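Local structure of VESB protease (Vibrio cholerae, 4LK4) at residues G47-L52 with I106-Q111; S65-I70 with R83-K88; N102-V107 with D239-H244; T245-Y250 with N272-A277; G42-G47 with P116-A121. The protein probably works as a secreted trypsin-like serine endopeptidase that cuts peptide bonds within protein substrates. The protein carries 1 engineered substitution. All blocks are in the same frame, centred on the assembly; numbering follows the deposited sequence.

Contact 1: residues G47-L52 with I106-Q111; sequences GGRYVL and IVELAQ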
# COMPACT_ATOMS: atom_id res chain seq x y z
N GLY A 47 -9.38 -0.23 -8.84
CA GLY A 47 -9.75 0.17 -10.20
C GLY A 47 -8.49 0.44 -11.01
O GLY A 47 -7.41 0.75 -10.45
N GLY A 48 -8.62 0.29 -12.33
CA GLY A 48 -7.52 0.55 -13.24
C GLY A 48 -6.44 -0.44 -12.97
O GLY A 48 -6.67 -1.61 -13.10
N ARG A 49 -5.28 0.02 -12.57
CA ARG A 49 -4.17 -0.87 -12.32
C ARG A 49 -3.70 -0.83 -10.86
O ARG A 49 -2.55 -1.16 -10.59
CB ARG A 49 -3.02 -0.58 -13.30
CG ARG A 49 -2.42 0.83 -13.21
CD ARG A 49 -1.10 0.95 -13.96
NE ARG A 49 -1.32 1.23 -15.38
CZ ARG A 49 -0.95 0.45 -16.40
NH1 ARG A 49 -0.33 -0.71 -16.20
NH2 ARG A 49 -1.23 0.83 -17.63
N TYR A 50 -4.58 -0.51 -9.92
CA TYR A 50 -4.14 -0.34 -8.54
C TYR A 50 -4.82 -1.24 -7.53
O TYR A 50 -6.03 -1.44 -7.55
CB TYR A 50 -4.35 1.09 -8.11
CG TYR A 50 -3.63 2.08 -8.98
CD1 TYR A 50 -2.25 2.24 -8.88
CD2 TYR A 50 -4.32 2.88 -9.91
CE1 TYR A 50 -1.57 3.15 -9.67
CE2 TYR A 50 -3.64 3.81 -10.71
CZ TYR A 50 -2.27 3.93 -10.58
OH TYR A 50 -1.56 4.82 -11.34
N VAL A 51 -3.99 -1.75 -6.63
CA VAL A 51 -4.40 -2.60 -5.54
C VAL A 51 -3.94 -1.98 -4.21
O VAL A 51 -2.83 -1.46 -4.11
CB VAL A 51 -3.72 -3.95 -5.70
CG1 VAL A 51 -3.86 -4.78 -4.44
CG2 VAL A 51 -4.29 -4.66 -6.91
N LEU A 52 -4.80 -2.05 -3.21
CA LEU A 52 -4.53 -1.52 -1.88
C LEU A 52 -4.20 -2.67 -0.98
O LEU A 52 -4.88 -3.73 -1.02
CB LEU A 52 -5.78 -0.84 -1.34
CG LEU A 52 -5.71 -0.28 0.08
CD1 LEU A 52 -4.58 0.73 0.23
CD2 LEU A 52 -7.05 0.34 0.48
N ILE A 106 0.47 0.62 -2.06
CA ILE A 106 -0.25 0.47 -3.33
C ILE A 106 0.58 -0.43 -4.24
O ILE A 106 1.78 -0.25 -4.35
CB ILE A 106 -0.42 1.83 -4.05
CG1 ILE A 106 -1.35 2.75 -3.26
CG2 ILE A 106 -0.92 1.66 -5.48
CD1 ILE A 106 -2.72 2.17 -3.03
N VAL A 107 -0.08 -1.39 -4.88
CA VAL A 107 0.56 -2.15 -5.92
C VAL A 107 0.02 -1.63 -7.24
O VAL A 107 -1.18 -1.66 -7.47
CB VAL A 107 0.29 -3.66 -5.77
CG1 VAL A 107 1.07 -4.44 -6.81
CG2 VAL A 107 0.66 -4.12 -4.36
N GLU A 108 0.92 -1.11 -8.07
CA GLU A 108 0.61 -0.69 -9.42
C GLU A 108 0.85 -1.92 -10.28
O GLU A 108 1.89 -2.54 -10.18
CB GLU A 108 1.55 0.42 -9.79
CG GLU A 108 1.33 1.02 -11.16
CD GLU A 108 2.44 1.97 -11.57
OE1 GLU A 108 2.51 3.07 -10.97
OE2 GLU A 108 3.22 1.60 -12.49
N LEU A 109 -0.13 -2.27 -11.11
CA LEU A 109 -0.12 -3.51 -11.87
C LEU A 109 0.38 -3.29 -13.28
O LEU A 109 0.23 -2.21 -13.80
CB LEU A 109 -1.54 -4.02 -11.98
CG LEU A 109 -2.20 -4.35 -10.65
CD1 LEU A 109 -3.49 -5.11 -10.90
CD2 LEU A 109 -1.27 -5.19 -9.78
N ALA A 110 0.94 -4.31 -13.91
CA ALA A 110 1.45 -4.18 -15.29
C ALA A 110 0.36 -3.96 -16.34
O ALA A 110 0.65 -3.63 -17.48
CB ALA A 110 2.29 -5.39 -15.67
N GLN A 111 -0.89 -4.14 -15.97
CA GLN A 111 -1.98 -3.76 -16.86
C GLN A 111 -3.22 -3.51 -16.03
O GLN A 111 -3.29 -3.93 -14.89
CB GLN A 111 -2.22 -4.85 -17.92
CG GLN A 111 -2.05 -6.24 -17.36
CD GLN A 111 -2.29 -7.36 -18.37
OE1 GLN A 111 -3.09 -7.23 -19.30
NE2 GLN A 111 -1.61 -8.48 -18.15
O HOH W 1 0.88 5.35 -10.50

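Contact 2: residues S65-I70 with R83-K88; sequences SVDVII and RIAAQK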
# COMPACT_ATOMS: atom_id res chain seq x y z
N SER A 65 8.84 -9.82 -8.10
CA SER A 65 8.58 -11.13 -7.55
C SER A 65 7.09 -11.29 -7.15
O SER A 65 6.72 -12.26 -6.45
CB SER A 65 9.48 -11.35 -6.35
OG SER A 65 9.04 -10.50 -5.28
N VAL A 66 6.23 -10.37 -7.59
CA VAL A 66 4.83 -10.36 -7.12
C VAL A 66 3.80 -10.29 -8.22
O VAL A 66 3.89 -9.45 -9.11
CB VAL A 66 4.59 -9.22 -6.13
CG1 VAL A 66 3.09 -8.99 -5.89
CG2 VAL A 66 5.31 -9.52 -4.82
N ASP A 67 2.81 -11.19 -8.14
CA ASP A 67 1.59 -11.13 -8.92
C ASP A 67 0.43 -10.84 -7.99
O ASP A 67 0.53 -11.06 -6.79
CB ASP A 67 1.29 -12.45 -9.61
CG ASP A 67 2.28 -12.81 -10.70
OD1 ASP A 67 2.87 -11.87 -11.28
OD2 ASP A 67 2.46 -14.04 -10.97
N VAL A 68 -0.68 -10.39 -8.57
CA VAL A 68 -1.92 -10.29 -7.85
C VAL A 68 -2.97 -11.07 -8.62
O VAL A 68 -2.87 -11.25 -9.84
CB VAL A 68 -2.40 -8.84 -7.67
CG1 VAL A 68 -1.24 -7.96 -7.25
CG2 VAL A 68 -3.05 -8.30 -8.95
N ILE A 69 -3.97 -11.53 -7.88
CA ILE A 69 -5.14 -12.23 -8.47
C ILE A 69 -6.38 -11.54 -7.97
O ILE A 69 -6.72 -11.67 -6.80
CB ILE A 69 -5.24 -13.70 -8.08
CG1 ILE A 69 -3.97 -14.44 -8.48
CG2 ILE A 69 -6.44 -14.33 -8.80
CD1 ILE A 69 -3.87 -15.83 -7.88
N ILE A 70 -7.00 -10.78 -8.86
CA ILE A 70 -8.16 -9.95 -8.56
C ILE A 70 -9.38 -10.83 -8.69
O ILE A 70 -9.53 -11.53 -9.68
CB ILE A 70 -8.30 -8.76 -9.57
CG1 ILE A 70 -7.04 -7.87 -9.53
CG2 ILE A 70 -9.51 -7.91 -9.26
CD1 ILE A 70 -7.09 -6.66 -10.43
N ARG A 83 -5.10 -12.98 -12.97
CA ARG A 83 -3.75 -12.94 -12.42
C ARG A 83 -2.95 -11.94 -13.22
O ARG A 83 -2.86 -12.07 -14.43
CB ARG A 83 -3.09 -14.32 -12.51
CG ARG A 83 -1.73 -14.35 -11.84
CD ARG A 83 -1.35 -15.75 -11.42
NE ARG A 83 -0.02 -15.77 -10.84
CZ ARG A 83 0.52 -16.81 -10.22
NH1 ARG A 83 -0.18 -17.94 -10.04
NH2 ARG A 83 1.77 -16.71 -9.75
N ILE A 84 -2.39 -10.95 -12.54
CA ILE A 84 -1.66 -9.86 -13.20
C ILE A 84 -0.34 -9.55 -12.47
O ILE A 84 -0.28 -9.52 -11.25
CB ILE A 84 -2.52 -8.59 -13.20
CG1 ILE A 84 -3.89 -8.88 -13.80
CG2 ILE A 84 -1.86 -7.47 -14.00
CD1 ILE A 84 -4.74 -7.63 -13.92
N ALA A 85 0.70 -9.25 -13.22
CA ALA A 85 1.98 -8.91 -12.58
C ALA A 85 1.99 -7.53 -11.94
O ALA A 85 1.37 -6.58 -12.43
CB ALA A 85 3.13 -8.99 -13.59
N ALA A 86 2.70 -7.43 -10.83
CA ALA A 86 2.97 -6.15 -10.23
C ALA A 86 4.08 -5.48 -11.03
O ALA A 86 4.99 -6.17 -11.54
CB ALA A 86 3.39 -6.34 -8.79
N GLN A 87 4.01 -4.17 -11.21
CA GLN A 87 5.15 -3.49 -11.80
C GLN A 87 5.75 -2.44 -10.88
O GLN A 87 6.97 -2.25 -10.92
CB GLN A 87 4.85 -2.93 -13.20
CG GLN A 87 4.21 -1.56 -13.24
CD GLN A 87 4.01 -1.06 -14.67
OE1 GLN A 87 4.41 -1.72 -15.64
NE2 GLN A 87 3.39 0.12 -14.81
N LYS A 88 4.95 -1.78 -10.05
CA LYS A 88 5.51 -0.91 -9.01
C LYS A 88 4.80 -1.06 -7.66
O LYS A 88 3.62 -1.38 -7.58
CB LYS A 88 5.46 0.56 -9.46
CG LYS A 88 6.37 0.91 -10.64
CD LYS A 88 7.78 1.25 -10.18
CE LYS A 88 8.87 1.11 -11.26
NZ LYS A 88 8.46 1.46 -12.64

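Contact 3: residues N102-V107 with D239-H244; sequences NDIAIV and DWITKH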
# COMPACT_ATOMS: atom_id res chain seq x y z
N ASN A 102 1.55 3.39 9.87
CA ASN A 102 1.40 3.76 8.49
C ASN A 102 1.62 2.57 7.60
O ASN A 102 2.31 2.66 6.59
CB ASN A 102 2.33 4.91 8.14
CG ASN A 102 2.26 6.01 9.17
OD1 ASN A 102 1.18 6.53 9.48
ND2 ASN A 102 3.40 6.34 9.74
N ASP A 103 0.99 1.47 7.98
CA ASP A 103 1.17 0.20 7.30
C ASP A 103 0.25 0.16 6.10
O ASP A 103 -0.80 -0.45 6.14
CB ASP A 103 0.88 -0.95 8.25
CG ASP A 103 1.29 -2.30 7.70
OD1 ASP A 103 2.05 -2.37 6.71
OD2 ASP A 103 0.84 -3.32 8.29
N ILE A 104 0.66 0.82 5.03
CA ILE A 104 -0.15 0.86 3.86
C ILE A 104 0.71 0.94 2.62
O ILE A 104 1.78 1.54 2.65
CB ILE A 104 -1.12 2.04 3.94
CG1 ILE A 104 -2.12 1.99 2.78
CG2 ILE A 104 -0.36 3.36 3.97
CD1 ILE A 104 -3.25 2.99 2.93
N ALA A 105 0.21 0.34 1.54
CA ALA A 105 0.93 0.28 0.28
C ALA A 105 -0.01 0.18 -0.91
O ALA A 105 -1.09 -0.33 -0.78
CB ALA A 105 1.88 -0.92 0.28
N ILE A 106 0.47 0.62 -2.06
CA ILE A 106 -0.25 0.47 -3.33
C ILE A 106 0.58 -0.43 -4.24
O ILE A 106 1.78 -0.25 -4.35
CB ILE A 106 -0.42 1.83 -4.05
CG1 ILE A 106 -1.35 2.75 -3.26
CG2 ILE A 106 -0.92 1.66 -5.48
CD1 ILE A 106 -2.72 2.17 -3.03
N VAL A 107 -0.08 -1.39 -4.88
CA VAL A 107 0.56 -2.15 -5.92
C VAL A 107 0.02 -1.63 -7.24
O VAL A 107 -1.18 -1.66 -7.47
CB VAL A 107 0.29 -3.66 -5.77
CG1 VAL A 107 1.07 -4.44 -6.81
CG2 VAL A 107 0.66 -4.12 -4.36
N ASP A 239 -6.15 10.70 1.03
CA ASP A 239 -5.27 11.54 0.24
C ASP A 239 -4.01 10.83 -0.16
O ASP A 239 -3.51 11.01 -1.28
CB ASP A 239 -4.89 12.83 0.98
CG ASP A 239 -6.07 13.77 1.16
OD1 ASP A 239 -7.14 13.55 0.55
OD2 ASP A 239 -5.92 14.73 1.92
N TRP A 240 -3.45 10.04 0.76
CA TRP A 240 -2.21 9.34 0.43
C TRP A 240 -2.48 8.35 -0.71
O TRP A 240 -1.69 8.22 -1.65
CB TRP A 240 -1.61 8.66 1.66
CG TRP A 240 -0.34 7.98 1.34
CD1 TRP A 240 0.91 8.52 1.40
CD2 TRP A 240 -0.18 6.63 0.88
NE1 TRP A 240 1.84 7.59 1.00
CE2 TRP A 240 1.19 6.42 0.67
CE3 TRP A 240 -1.08 5.59 0.59
CZ2 TRP A 240 1.70 5.22 0.21
CZ3 TRP A 240 -0.57 4.41 0.12
CH2 TRP A 240 0.81 4.23 -0.07
N ILE A 241 -3.65 7.71 -0.64
CA ILE A 241 -4.04 6.73 -1.64
C ILE A 241 -4.26 7.40 -2.99
O ILE A 241 -3.81 6.92 -4.00
CB ILE A 241 -5.33 5.98 -1.23
CG1 ILE A 241 -5.01 5.10 -0.02
CG2 ILE A 241 -5.86 5.11 -2.37
CD1 ILE A 241 -6.22 4.69 0.77
N THR A 242 -4.97 8.52 -2.97
CA THR A 242 -5.23 9.28 -4.18
C THR A 242 -3.93 9.68 -4.83
O THR A 242 -3.77 9.55 -6.04
CB THR A 242 -6.04 10.52 -3.84
OG1 THR A 242 -7.30 10.09 -3.34
CG2 THR A 242 -6.22 11.44 -5.05
N LYS A 243 -2.99 10.14 -4.02
CA LYS A 243 -1.69 10.58 -4.52
C LYS A 243 -0.91 9.44 -5.18
O LYS A 243 -0.17 9.69 -6.13
CB LYS A 243 -0.86 11.22 -3.40
CG LYS A 243 0.63 11.29 -3.71
CD LYS A 243 1.46 12.07 -2.70
CE LYS A 243 2.94 11.80 -2.94
NZ LYS A 243 3.82 12.74 -2.21
N HIS A 244 -1.09 8.19 -4.72
CA HIS A 244 -0.35 7.08 -5.29
C HIS A 244 -1.15 6.18 -6.23
O HIS A 244 -0.70 5.11 -6.59
CB HIS A 244 0.32 6.29 -4.18
CG HIS A 244 1.38 7.07 -3.47
ND1 HIS A 244 1.10 7.86 -2.37
CD2 HIS A 244 2.70 7.23 -3.73
CE1 HIS A 244 2.21 8.49 -2.00
NE2 HIS A 244 3.19 8.11 -2.79

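Contact 4: residues T245-Y250 with N272-A277; sequences TNQLSY and NLDANA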
# COMPACT_ATOMS: atom_id res chain seq x y z
N THR A 245 -2.33 6.65 -6.67
CA THR A 245 -3.12 5.95 -7.68
C THR A 245 -3.49 6.94 -8.77
O THR A 245 -4.59 6.92 -9.33
CB THR A 245 -4.41 5.39 -7.06
OG1 THR A 245 -5.14 6.45 -6.43
CG2 THR A 245 -4.10 4.27 -6.03
N ASN A 246 -2.53 7.82 -9.09
CA ASN A 246 -2.77 9.02 -9.87
C ASN A 246 -2.13 8.94 -11.27
O ASN A 246 -1.89 9.95 -11.92
CB ASN A 246 -2.18 10.19 -9.07
CG ASN A 246 -2.89 11.50 -9.34
OD1 ASN A 246 -3.88 11.57 -10.05
ND2 ASN A 246 -2.33 12.57 -8.78
N GLN A 247 -1.83 7.72 -11.72
CA GLN A 247 -1.31 7.50 -13.09
C GLN A 247 0.01 8.21 -13.40
O GLN A 247 0.33 8.52 -14.56
CB GLN A 247 -2.37 7.83 -14.14
CG GLN A 247 -3.69 7.09 -13.91
CD GLN A 247 -4.74 7.52 -14.90
OE1 GLN A 247 -4.99 6.83 -15.89
NE2 GLN A 247 -5.36 8.68 -14.67
N LEU A 248 0.78 8.44 -12.34
CA LEU A 248 2.17 8.84 -12.44
C LEU A 248 2.95 7.69 -11.84
O LEU A 248 2.93 7.49 -10.63
CB LEU A 248 2.41 10.14 -11.65
CG LEU A 248 3.86 10.63 -11.53
CD1 LEU A 248 4.48 10.73 -12.91
CD2 LEU A 248 3.96 11.96 -10.79
N SER A 249 3.60 6.91 -12.70
CA SER A 249 4.35 5.75 -12.27
C SER A 249 5.84 6.06 -12.12
O SER A 249 6.50 6.53 -13.05
CB SER A 249 4.19 4.61 -13.26
OG SER A 249 4.99 3.51 -12.87
N TYR A 250 6.38 5.73 -10.96
CA TYR A 250 7.77 5.98 -10.70
C TYR A 250 8.43 5.08 -9.64
O TYR A 250 7.77 4.43 -8.83
CB TYR A 250 7.91 7.42 -10.29
CG TYR A 250 7.23 7.77 -8.99
CD1 TYR A 250 5.85 8.00 -8.94
CD2 TYR A 250 7.95 7.88 -7.82
CE1 TYR A 250 5.21 8.33 -7.75
CE2 TYR A 250 7.33 8.20 -6.62
CZ TYR A 250 5.95 8.43 -6.58
OH TYR A 250 5.35 8.80 -5.39
N ASN A 272 4.43 9.11 -17.21
CA ASN A 272 3.04 9.56 -17.24
C ASN A 272 2.15 8.51 -17.90
O ASN A 272 2.22 8.32 -19.12
CB ASN A 272 2.93 10.85 -18.03
CG ASN A 272 1.51 11.35 -18.15
OD1 ASN A 272 0.70 11.17 -17.24
ND2 ASN A 272 1.22 12.03 -19.26
N LEU A 273 1.31 7.86 -17.09
CA LEU A 273 0.33 6.94 -17.61
C LEU A 273 -1.02 7.61 -17.90
O LEU A 273 -1.95 6.93 -18.34
CB LEU A 273 0.13 5.77 -16.64
CG LEU A 273 1.38 4.96 -16.30
CD1 LEU A 273 1.07 3.86 -15.30
CD2 LEU A 273 2.00 4.38 -17.55
N ASP A 274 -1.15 8.91 -17.63
CA ASP A 274 -2.40 9.64 -17.86
C ASP A 274 -2.53 10.07 -19.32
O ASP A 274 -1.52 10.25 -20.01
CB ASP A 274 -2.50 10.87 -16.93
CG ASP A 274 -3.97 11.26 -16.55
OD1 ASP A 274 -4.90 11.10 -17.39
OD2 ASP A 274 -4.19 11.73 -15.41
N ALA A 275 -3.77 10.23 -19.80
CA ALA A 275 -4.03 10.59 -21.20
C ALA A 275 -3.62 12.04 -21.49
O ALA A 275 -3.23 12.37 -22.63
CB ALA A 275 -5.50 10.35 -21.55
N ASN A 276 -3.70 12.90 -20.47
CA ASN A 276 -3.24 14.28 -20.61
C ASN A 276 -1.78 14.47 -20.28
O ASN A 276 -1.24 13.79 -19.41
CB ASN A 276 -4.07 15.21 -19.74
CG ASN A 276 -5.38 15.57 -20.38
OD1 ASN A 276 -5.42 16.00 -21.54
ND2 ASN A 276 -6.47 15.39 -19.64
N ALA A 277 -1.15 15.41 -20.96
CA ALA A 277 0.27 15.65 -20.79
C ALA A 277 0.62 16.20 -19.40
O ALA A 277 -0.16 16.91 -18.77
CB ALA A 277 0.76 16.62 -21.86
O HOH W 2 -6.36 8.70 -17.80

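Contact 5: residues G42-G47 with P116-A121; sequences GGSFLG and PAITLA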
# COMPACT_ATOMS: atom_id res chain seq x y z
N GLY A 42 -3.21 -10.50 1.34
CA GLY A 42 -4.40 -10.07 0.68
C GLY A 42 -4.35 -8.62 0.23
O GLY A 42 -3.38 -7.89 0.50
N GLY A 43 -5.40 -8.22 -0.48
CA GLY A 43 -5.50 -6.87 -0.98
C GLY A 43 -6.90 -6.61 -1.47
O GLY A 43 -7.75 -7.49 -1.40
N SER A 44 -7.12 -5.39 -1.92
CA SER A 44 -8.37 -4.98 -2.53
C SER A 44 -8.07 -4.24 -3.83
O SER A 44 -7.03 -3.60 -3.95
CB SER A 44 -9.20 -4.13 -1.56
OG SER A 44 -8.73 -2.81 -1.43
N PHE A 45 -8.95 -4.36 -4.82
CA PHE A 45 -8.72 -3.76 -6.13
C PHE A 45 -9.36 -2.39 -6.18
O PHE A 45 -10.56 -2.29 -5.93
CB PHE A 45 -9.29 -4.67 -7.23
CG PHE A 45 -9.11 -4.11 -8.63
CD1 PHE A 45 -7.88 -3.68 -9.06
CD2 PHE A 45 -10.19 -4.03 -9.52
CE1 PHE A 45 -7.72 -3.18 -10.34
CE2 PHE A 45 -10.03 -3.52 -10.80
CZ PHE A 45 -8.80 -3.09 -11.20
N LEU A 46 -8.60 -1.33 -6.47
CA LEU A 46 -9.16 0.04 -6.43
C LEU A 46 -9.67 0.53 -7.79
O LEU A 46 -10.33 1.56 -7.88
CB LEU A 46 -8.16 1.05 -5.91
CG LEU A 46 -7.60 0.77 -4.53
CD1 LEU A 46 -6.39 1.64 -4.26
CD2 LEU A 46 -8.64 1.00 -3.47
N GLY A 47 -9.38 -0.23 -8.84
CA GLY A 47 -9.75 0.17 -10.20
C GLY A 47 -8.49 0.44 -11.01
O GLY A 47 -7.41 0.75 -10.45
N PRO A 116 -14.74 -5.40 -11.02
CA PRO A 116 -15.26 -4.36 -10.15
C PRO A 116 -14.28 -3.95 -9.08
O PRO A 116 -13.49 -4.77 -8.60
CB PRO A 116 -16.49 -4.99 -9.52
CG PRO A 116 -16.84 -6.16 -10.39
CD PRO A 116 -15.53 -6.63 -10.94
N ALA A 117 -14.34 -2.67 -8.72
CA ALA A 117 -13.46 -2.10 -7.72
C ALA A 117 -14.22 -1.96 -6.40
O ALA A 117 -15.43 -1.82 -6.35
CB ALA A 117 -12.95 -0.74 -8.18
N ILE A 118 -13.47 -2.02 -5.31
CA ILE A 118 -14.04 -1.79 -4.01
C ILE A 118 -14.30 -0.30 -3.83
O ILE A 118 -13.71 0.52 -4.50
CB ILE A 118 -13.10 -2.30 -2.92
CG1 ILE A 118 -13.89 -2.55 -1.62
CG2 ILE A 118 -11.88 -1.37 -2.73
CD1 ILE A 118 -13.18 -3.52 -0.70
N THR A 119 -15.21 0.04 -2.94
CA THR A 119 -15.49 1.41 -2.60
C THR A 119 -14.84 1.62 -1.26
O THR A 119 -15.05 0.86 -0.32
CB THR A 119 -17.01 1.66 -2.56
OG1 THR A 119 -17.55 1.42 -3.86
CG2 THR A 119 -17.31 3.11 -2.15
N LEU A 120 -14.00 2.65 -1.20
CA LEU A 120 -13.27 2.96 0.00
C LEU A 120 -14.11 3.84 0.88
O LEU A 120 -14.94 4.58 0.39
CB LEU A 120 -11.97 3.68 -0.35
CG LEU A 120 -10.89 2.89 -1.08
CD1 LEU A 120 -9.62 3.72 -1.18
CD2 LEU A 120 -10.59 1.60 -0.36
N ALA A 121 -13.91 3.75 2.19
CA ALA A 121 -14.63 4.62 3.11
C ALA A 121 -14.20 6.09 2.94
O ALA A 121 -13.05 6.39 2.61
CB ALA A 121 -14.40 4.16 4.54

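Contact 1: residues G47-L52 with I106-Q111
R49 and L109 hold each other at two places where 47-52 runs antiparallel to 106-111. The amide N of L109 donates to R49 O at 2.7 Å, and the guanidinium returns the favour: R49 NH1 reaches L109 O at 2.9 Å, a fairly straight bond (159°) that meets the oxygen at the edge of the guanidinium. The bend at chi3 (84°) turns the arginine tip back to that carbonyl. Further along, V51 and V107 form the hydrogen-bonded pair, with V51 N to V107 O and V107 N to V51 O both at 2.9 Å, so each backbone N and O of the two valines is satisfied. Before the strand, a type II' turn from G47 to Y50 closes with Y50 N on G47 O (3.1 Å).

The buried polar ends are well supplied. A water bridges the non-hydrogen-bonded pair Y50 and E108, 2.6 Å from Y50 OH and donating to E108 OE1 at 2.8 Å. Y50 OH also takes Q247 N, while the carboxylate is bonded by Y90 at OE1 and by Q87 and S249 at OE2, an array that would favour its charged form. R49 CG lies over the centre of the Y50 ring, and I106 CG2 touches Y50 CD1 at 3.7 Å. These are neighbouring antiparallel strands of the N-terminal six-stranded beta barrel of the chymotrypsin fold.

Contact 2: residues S65-I70 with R83-K88
R83 crosses I69 obliquely and ends on D67, spanning two residues of the facing strand on one side of the sheet. Its CB and CG lie near both V68 O and I69 CG1, R83 CG being 3.9 Å from V68 O and 4.0 Å from I69 CG1, and CD keeps to the same methylene. With CG anti to the backbone N (chi1 -175°) and the chain extended to NE, the guanidinium arrives side-on at the aspartate. NE and NH2 both donate to D67 OD2, each 3.0 Å from it, in a salt bridge that meets this oxygen on its anti side, with the two planes 71° apart. NH2 is held a second time by the carbonyl of A33.

Beneath this pair runs the beta hairpin of strands 66-70 and 82-91 in the closed six-stranded barrel, whose 66-70 strand pairs on with strand 25-30. V68 N to I84 O and I84 N to V68 O, both 2.8 Å, make the hydrogen-bonded pair. A86 N adds a bond to V66 O at 2.9 Å. V66 CG1 rests on A86 CB; on the face of V68 and I84, opposite the salt bridge, V68 also packs on L109. Further on, Q87 and K88 both face E108 in a classic beta bulge.

Contact 3: residues N102-V107 with D239-H244
The C-terminal helix of the protease domain is seated here on the N-terminal barrel, with W240 and I241 of its last turn lying against I104 and I106. The indole of W240 is the main contact surface. I104 CG2 stands over its six-membered ring, 4.2 Å from the centroid and 18° off the normal, while I104 CG1 and I106 CG1 approach W240 CZ3 at 3.9 Å and 3.8 Å. The side chains of both isoleucines run antiparallel to that of W240 as they pass it. I104 CD1 reaches on to I241 CG1 at 4.0 Å, the two side chains crossing at about a right angle.

The second face of the indole is taken by H244, whose ND1 sits 3.3 Å above the ring plane near its rim. That imidazole is fixed in rotation by its bond from ND1 to W240 O, 2.9 Å long and 162° at the hydrogen. H244 N reaches the same carbonyl at 3.1 Å from the opposite face of its plane, so one oxygen at the helix end is gripped by two donors of one residue. I106 CG2 lies 3.6 Å from H244 O. H92 stacks with W240 as well.

Just upstream of I104, D103 OD2 accepts from H56 ND1, consistent with the Asp-His pair of the S1 catalytic triad. A terminal helix packed on the first barrel is typical of the chymotrypsin fold.

Contact 4: residues T245-Y250 with N272-A277
The backbone hydrogen bond of this contact joins Q247 and L273: L273 N donates to Q247 O at 2.8 Å, with 144° at the hydrogen. Q247 has a positive phi (60°) in the loop just before strand 248-258. Beside it, L248 and N272 form an antiparallel non-hydrogen-bonded pair.

Within 272-277 the side chain of N272 organises the loop. Its OD1 accepts from D274 N at 2.9 Å in an Asx turn, with the donor well above the plane of the amide carbonyl, and its ND2 donates to N276 O at 3.0 Å. The loop is thus bonded through both ends of one amide.

A water makes the polar bridge between the side chains of Q247 and D274, donating to Q247 OE1 at 3.0 Å and to D274 OD1 at 2.8 Å. Q247 NE2 comes within 3.3 Å of D274 OD2, but at a poor angle for a hydrogen bond; the strong partner of that carboxylate is K340, in a salt bridge.

Van der Waals contact is slight. L273 CD1 touches S249 CB at 3.8 Å, and CB of L273 lies 4.1 Å from CB of Q247.

The two segments belong to the C-terminal Ig-like domain, at its border with the protease. Helix 238-243 leads into 245-250, where Y50 OH bonds to Q247 N and E108 to S249 OG, and L273 leans on R49. From there strand 248-258 enters the sheet between strands 262-272 and 338-349.

Contact 5: residues G42-G47 with P116-A121
F45 O draws in two neighbours from the facing segment. I118 N donates to it at 3.0 Å, almost exactly along the C=O axis and nearly straight at the hydrogen (165°), while A117 CA adds a CH···O contact to the same F45 O at 3.4 Å. One residue before A117, P116 O lies at the edge of the phenyl ring, 3.5 Å from F45 CD2 and near the ring plane; the hydrogen bond to that carbonyl comes from S24 OG. The backbone N of G47 lies above the centre of the same ring, on one face, as the chain turns its corner after strand 39-46.

The segment 116-121 has no regular structure. It is part of the linker that crosses between the two beta barrels of the chymotrypsin fold, and it is tied to the second one by backbone bonds from T119 and A121 to Q211.

Side-chain contacts continue along this crossing. A117 CB rests 3.5 Å from L46 O. I118 CG2 lies 3.7 Å from S44 OG, whose hydroxyl is bonded to Q211 OE1. L46 sets its CG anti to the carbonyl carbon (chi1 -57°), and although its CB points away from the linker, CD2 swings back to meet L120 CD1 and L120 CD2, each at 3.7 Å, with the two leucines crossing at about a right angle. I241 of helix 238-243 packs on both.

Contacts 1 and 2 pair strands of the same six-stranded barrel, buried and rich in backbone bonds; 105-109 and 82-91 are neighbours in it, and just past strand 105-109 A110 N probably bonds to A85 O. Contact 3 reuses strand 105-109 but meets a helix, so its chemistry is apolar and aromatic. Contact 5 shares G47 with contact 1 and, partly exposed, fastens an irregular linker by a lone backbone bond and by leucines that also reach the helix of contact 3. Contact 4, partly buried, its centre about 18 Å from that of the chain, lies in the other domain and combines one backbone bond with a water bridge and loop amides, yet meets contact 1 through Y50 and E108.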